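Local coordinates for rhamnose ABC transporter, rhamnose-binding protein (Actinomyces odontolyticus ATCC 17982, PDB 5BQ3) that probably binds a sugar, likely rhamnose, as the solute-binding component of an ABC transporter, at residues A[134-146]-A[170-184]. Residues are numbered along the deposited sequence; the frame is centred on the assembly and turned at random.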
# COMPACT_ATOMS: atom_id res chain seq x y z
N SER A 134 0.49 -4.90 -8.24
CA SER A 134 1.41 -5.96 -7.82
C SER A 134 2.67 -6.08 -8.69
O SER A 134 3.78 -6.05 -8.15
CB SER A 134 0.69 -7.31 -7.77
OG SER A 134 1.31 -8.19 -6.86
N LYS A 135 2.52 -6.19 -10.03
CA LYS A 135 3.63 -6.31 -10.98
C LYS A 135 4.51 -5.05 -11.00
O LYS A 135 5.71 -5.15 -11.25
CB LYS A 135 3.10 -6.62 -12.39
CG LYS A 135 4.16 -7.13 -13.37
CD LYS A 135 3.62 -7.22 -14.79
CE LYS A 135 4.71 -7.35 -15.83
NZ LYS A 135 5.31 -8.72 -15.85
N GLN A 136 3.92 -3.87 -10.71
CA GLN A 136 4.65 -2.60 -10.70
C GLN A 136 5.55 -2.50 -9.47
O GLN A 136 6.61 -1.88 -9.55
CB GLN A 136 3.68 -1.40 -10.76
CG GLN A 136 4.32 -0.10 -11.25
CD GLN A 136 4.97 -0.20 -12.61
OE1 GLN A 136 4.35 -0.59 -13.61
NE2 GLN A 136 6.25 0.15 -12.68
N VAL A 137 5.15 -3.12 -8.34
CA VAL A 137 5.95 -3.14 -7.10
C VAL A 137 7.26 -3.90 -7.38
O VAL A 137 8.33 -3.41 -7.05
CB VAL A 137 5.17 -3.76 -5.90
CG1 VAL A 137 6.04 -3.86 -4.65
CG2 VAL A 137 3.91 -2.96 -5.60
N ALA A 138 7.14 -5.07 -8.04
CA ALA A 138 8.23 -5.95 -8.42
C ALA A 138 9.20 -5.27 -9.38
O ALA A 138 10.41 -5.44 -9.24
CB ALA A 138 7.67 -7.20 -9.06
N ILE A 139 8.66 -4.49 -10.35
CA ILE A 139 9.44 -3.75 -11.36
C ILE A 139 10.24 -2.65 -10.67
O ILE A 139 11.45 -2.55 -10.90
CB ILE A 139 8.51 -3.22 -12.50
CG1 ILE A 139 8.12 -4.38 -13.45
CG2 ILE A 139 9.15 -2.06 -13.28
CD1 ILE A 139 6.86 -4.16 -14.30
N THR A 140 9.59 -1.86 -9.78
CA THR A 140 10.19 -0.76 -9.02
C THR A 140 11.39 -1.28 -8.22
O THR A 140 12.47 -0.69 -8.31
CB THR A 140 9.14 -0.10 -8.11
OG1 THR A 140 8.05 0.33 -8.92
CG2 THR A 140 9.70 1.08 -7.31
N MSE A 141 11.22 -2.41 -7.50
CA MSE A 141 12.26 -3.05 -6.70
C MSE A 141 13.42 -3.55 -7.56
O MSE A 141 14.57 -3.24 -7.23
CB MSE A 141 11.67 -4.18 -5.87
CG MSE A 141 10.77 -3.65 -4.77
SE MSE A 141 10.46 -4.91 -3.37
CE MSE A 141 9.29 -6.19 -4.35
N LEU A 142 13.14 -4.23 -8.69
CA LEU A 142 14.18 -4.70 -9.62
C LEU A 142 14.95 -3.52 -10.24
O LEU A 142 16.15 -3.64 -10.45
CB LEU A 142 13.58 -5.55 -10.74
CG LEU A 142 13.17 -6.97 -10.39
CD1 LEU A 142 12.22 -7.50 -11.43
CD2 LEU A 142 14.37 -7.88 -10.25
N ASP A 143 14.26 -2.39 -10.51
CA ASP A 143 14.86 -1.17 -11.06
C ASP A 143 15.85 -0.55 -10.08
O ASP A 143 16.92 -0.13 -10.50
CB ASP A 143 13.77 -0.14 -11.42
CG ASP A 143 13.22 -0.23 -12.84
OD1 ASP A 143 13.44 -1.26 -13.50
OD2 ASP A 143 12.55 0.74 -13.27
N MSE A 144 15.50 -0.51 -8.78
CA MSE A 144 16.34 0.03 -7.70
C MSE A 144 17.54 -0.88 -7.45
O MSE A 144 18.64 -0.38 -7.24
CB MSE A 144 15.53 0.20 -6.40
CG MSE A 144 14.41 1.24 -6.51
SE MSE A 144 13.49 1.65 -4.85
CE MSE A 144 12.77 -0.10 -4.42
N VAL A 145 17.34 -2.22 -7.51
CA VAL A 145 18.39 -3.22 -7.33
C VAL A 145 19.42 -3.07 -8.44
O VAL A 145 20.58 -2.78 -8.16
CB VAL A 145 17.85 -4.67 -7.25
CG1 VAL A 145 18.98 -5.69 -7.20
CG2 VAL A 145 16.94 -4.85 -6.06
N SER A 146 18.96 -3.22 -9.70
CA SER A 146 19.76 -3.13 -10.93
C SER A 146 20.58 -1.83 -10.98
O SER A 146 21.76 -1.88 -11.31
CB SER A 146 18.86 -3.23 -12.16
OG SER A 146 19.62 -3.43 -13.34
N TRP A 170 4.85 -10.60 -5.28
CA TRP A 170 5.88 -9.67 -5.75
C TRP A 170 7.18 -10.39 -6.11
O TRP A 170 7.82 -10.02 -7.10
CB TRP A 170 6.18 -8.56 -4.71
CG TRP A 170 5.00 -7.74 -4.26
CD1 TRP A 170 3.98 -7.27 -5.04
CD2 TRP A 170 4.79 -7.20 -2.95
NE1 TRP A 170 3.10 -6.53 -4.27
CE2 TRP A 170 3.58 -6.47 -2.99
CE3 TRP A 170 5.48 -7.30 -1.73
CZ2 TRP A 170 3.06 -5.83 -1.85
CZ3 TRP A 170 4.95 -6.68 -0.60
CH2 TRP A 170 3.76 -5.95 -0.67
N ILE A 171 7.57 -11.43 -5.31
CA ILE A 171 8.76 -12.26 -5.53
C ILE A 171 8.60 -13.05 -6.84
O ILE A 171 9.55 -13.10 -7.62
CB ILE A 171 9.06 -13.17 -4.30
CG1 ILE A 171 9.56 -12.34 -3.10
CG2 ILE A 171 10.06 -14.30 -4.64
CD1 ILE A 171 9.35 -12.97 -1.71
N LYS A 172 7.40 -13.64 -7.09
CA LYS A 172 7.11 -14.41 -8.31
C LYS A 172 7.24 -13.52 -9.56
O LYS A 172 7.86 -13.96 -10.53
CB LYS A 172 5.72 -15.08 -8.23
CG LYS A 172 5.30 -15.90 -9.45
CD LYS A 172 6.11 -17.18 -9.65
CE LYS A 172 5.85 -17.80 -11.00
NZ LYS A 172 6.81 -18.88 -11.32
N PHE A 173 6.69 -12.28 -9.52
CA PHE A 173 6.81 -11.34 -10.64
C PHE A 173 8.27 -10.96 -10.86
O PHE A 173 8.71 -10.85 -12.01
CB PHE A 173 5.94 -10.08 -10.43
CG PHE A 173 4.46 -10.21 -10.69
CD1 PHE A 173 3.99 -10.51 -11.96
CD2 PHE A 173 3.54 -9.95 -9.69
CE1 PHE A 173 2.61 -10.61 -12.21
CE2 PHE A 173 2.16 -10.04 -9.94
CZ PHE A 173 1.71 -10.37 -11.20
N MSE A 174 9.04 -10.80 -9.76
CA MSE A 174 10.47 -10.49 -9.77
C MSE A 174 11.27 -11.60 -10.45
O MSE A 174 12.06 -11.32 -11.34
CB MSE A 174 10.99 -10.25 -8.35
CG MSE A 174 10.86 -8.80 -7.90
SE MSE A 174 11.71 -8.47 -6.18
CE MSE A 174 13.58 -8.80 -6.68
N GLU A 175 11.01 -12.87 -10.06
CA GLU A 175 11.66 -14.08 -10.59
C GLU A 175 11.35 -14.27 -12.08
O GLU A 175 12.23 -14.68 -12.84
CB GLU A 175 11.24 -15.32 -9.79
CG GLU A 175 11.88 -15.40 -8.41
CD GLU A 175 11.44 -16.57 -7.55
OE1 GLU A 175 10.25 -16.63 -7.18
OE2 GLU A 175 12.31 -17.41 -7.21
N ASP A 176 10.10 -13.97 -12.50
CA ASP A 176 9.65 -14.07 -13.89
C ASP A 176 10.34 -13.02 -14.78
O ASP A 176 10.67 -13.33 -15.92
CB ASP A 176 8.11 -13.89 -13.98
CG ASP A 176 7.28 -15.01 -13.39
OD1 ASP A 176 7.78 -16.16 -13.30
OD2 ASP A 176 6.10 -14.76 -13.04
N GLU A 177 10.53 -11.80 -14.26
CA GLU A 177 11.16 -10.68 -14.96
C GLU A 177 12.66 -10.91 -15.14
O GLU A 177 13.21 -10.52 -16.17
CB GLU A 177 10.93 -9.37 -14.20
CG GLU A 177 9.55 -8.75 -14.41
CD GLU A 177 9.31 -8.06 -15.74
OE1 GLU A 177 10.29 -7.54 -16.34
OE2 GLU A 177 8.14 -8.00 -16.17
N ILE A 178 13.32 -11.54 -14.15
CA ILE A 178 14.75 -11.88 -14.21
C ILE A 178 14.99 -12.90 -15.33
O ILE A 178 15.96 -12.77 -16.09
CB ILE A 178 15.25 -12.37 -12.81
CG1 ILE A 178 15.37 -11.18 -11.83
CG2 ILE A 178 16.58 -13.14 -12.91
CD1 ILE A 178 15.29 -11.53 -10.36
N ALA A 179 14.09 -13.90 -15.46
CA ALA A 179 14.17 -14.95 -16.47
C ALA A 179 13.78 -14.44 -17.87
O ALA A 179 14.35 -14.92 -18.86
CB ALA A 179 13.27 -16.11 -16.08
N SER A 180 12.83 -13.48 -17.95
CA SER A 180 12.34 -12.95 -19.22
C SER A 180 13.08 -11.67 -19.69
O SER A 180 13.81 -11.73 -20.68
CB SER A 180 10.83 -12.70 -19.16
OG SER A 180 10.48 -11.75 -18.16
N ASN A 181 12.89 -10.53 -18.99
CA ASN A 181 13.47 -9.23 -19.35
C ASN A 181 15.00 -9.24 -19.31
O ASN A 181 15.59 -9.67 -18.31
CB ASN A 181 12.92 -8.13 -18.42
CG ASN A 181 12.88 -6.75 -19.02
OD1 ASN A 181 13.77 -6.32 -19.77
ND2 ASN A 181 11.85 -6.00 -18.66
N ASP A 182 15.63 -8.76 -20.40
CA ASP A 182 17.09 -8.68 -20.57
C ASP A 182 17.72 -7.62 -19.65
O ASP A 182 18.93 -7.68 -19.40
CB ASP A 182 17.44 -8.37 -22.04
CG ASP A 182 17.07 -9.46 -23.02
OD1 ASP A 182 17.82 -10.47 -23.10
OD2 ASP A 182 16.07 -9.30 -23.74
N LYS A 183 16.91 -6.66 -19.16
CA LYS A 183 17.35 -5.59 -18.27
C LYS A 183 17.72 -6.13 -16.88
O LYS A 183 18.62 -5.60 -16.23
CB LYS A 183 16.24 -4.53 -18.15
CG LYS A 183 16.69 -3.21 -17.53
CD LYS A 183 15.52 -2.33 -17.15
CE LYS A 183 15.95 -1.22 -16.22
NZ LYS A 183 14.82 -0.29 -15.93
N TYR A 184 17.02 -7.19 -16.43
CA TYR A 184 17.21 -7.79 -15.10
C TYR A 184 17.90 -9.17 -15.15
O TYR A 184 18.01 -9.82 -14.11
CB TYR A 184 15.87 -7.91 -14.37
CG TYR A 184 14.96 -6.70 -14.49
CD1 TYR A 184 15.33 -5.46 -13.98
CD2 TYR A 184 13.71 -6.81 -15.09
CE1 TYR A 184 14.50 -4.35 -14.08
CE2 TYR A 184 12.86 -5.71 -15.19
CZ TYR A 184 13.25 -4.48 -14.68
OH TYR A 184 12.42 -3.40 -14.77
O HOH W 1 20.33 -3.27 -15.96
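Tyr184 is sandwiched between Leu142, whose CB lies over one face toward the rim, and the CB of its own neighbour Lys183 on the opposite face, while Asp143 OD1 and Glu177 O sit in plane at its edge. Val137 CG1 covers one face of Trp170, 3.8 Å from the centroid of the five-membered ring and 2° off its normal, a CH-pi contact; Ser134 CA meets that indole at the edge. Phe173 receives Lys135 CB over the centre of its ring, 3.9 Å from the centroid, with Ser134 OG near the ring plane at the edge. Beyond the ring, the Lys135 chain runs out and bends at its last torsion (chi4 75°), bringing NZ to Glu177 OE2 at 2.9 Å, a salt bridge that uses the anti lone pair of the carboxylate oxygen.

These residues join helices 134-149 and 165-180 on one side of the four-stranded parallel sheet in one lobe of the periplasmic-binding-protein fold, with strand 153-159 between them in the chain, an alpha-beta-alpha succession. The segments 134-146 and 170-180 cross at -59°, their axes 8.2 Å apart at closest approach. At the crossing the small Ala138 admits Phe173 CB to within 3.6 Å of its own CB. Leu142 then slides past Met174 in the opposite direction, its CD2 also touching Ile178 CD1, and the layer continues onto Ile187 and Ile189 of strand 187-194.

Two donors from the loop after helix 165-180 converge on Asp143 OD1 from opposite faces of its carboxylate plane: Tyr184 OH on the syn side at 2.7 Å, and Lys183 NZ from well above the plane at 3.0 Å.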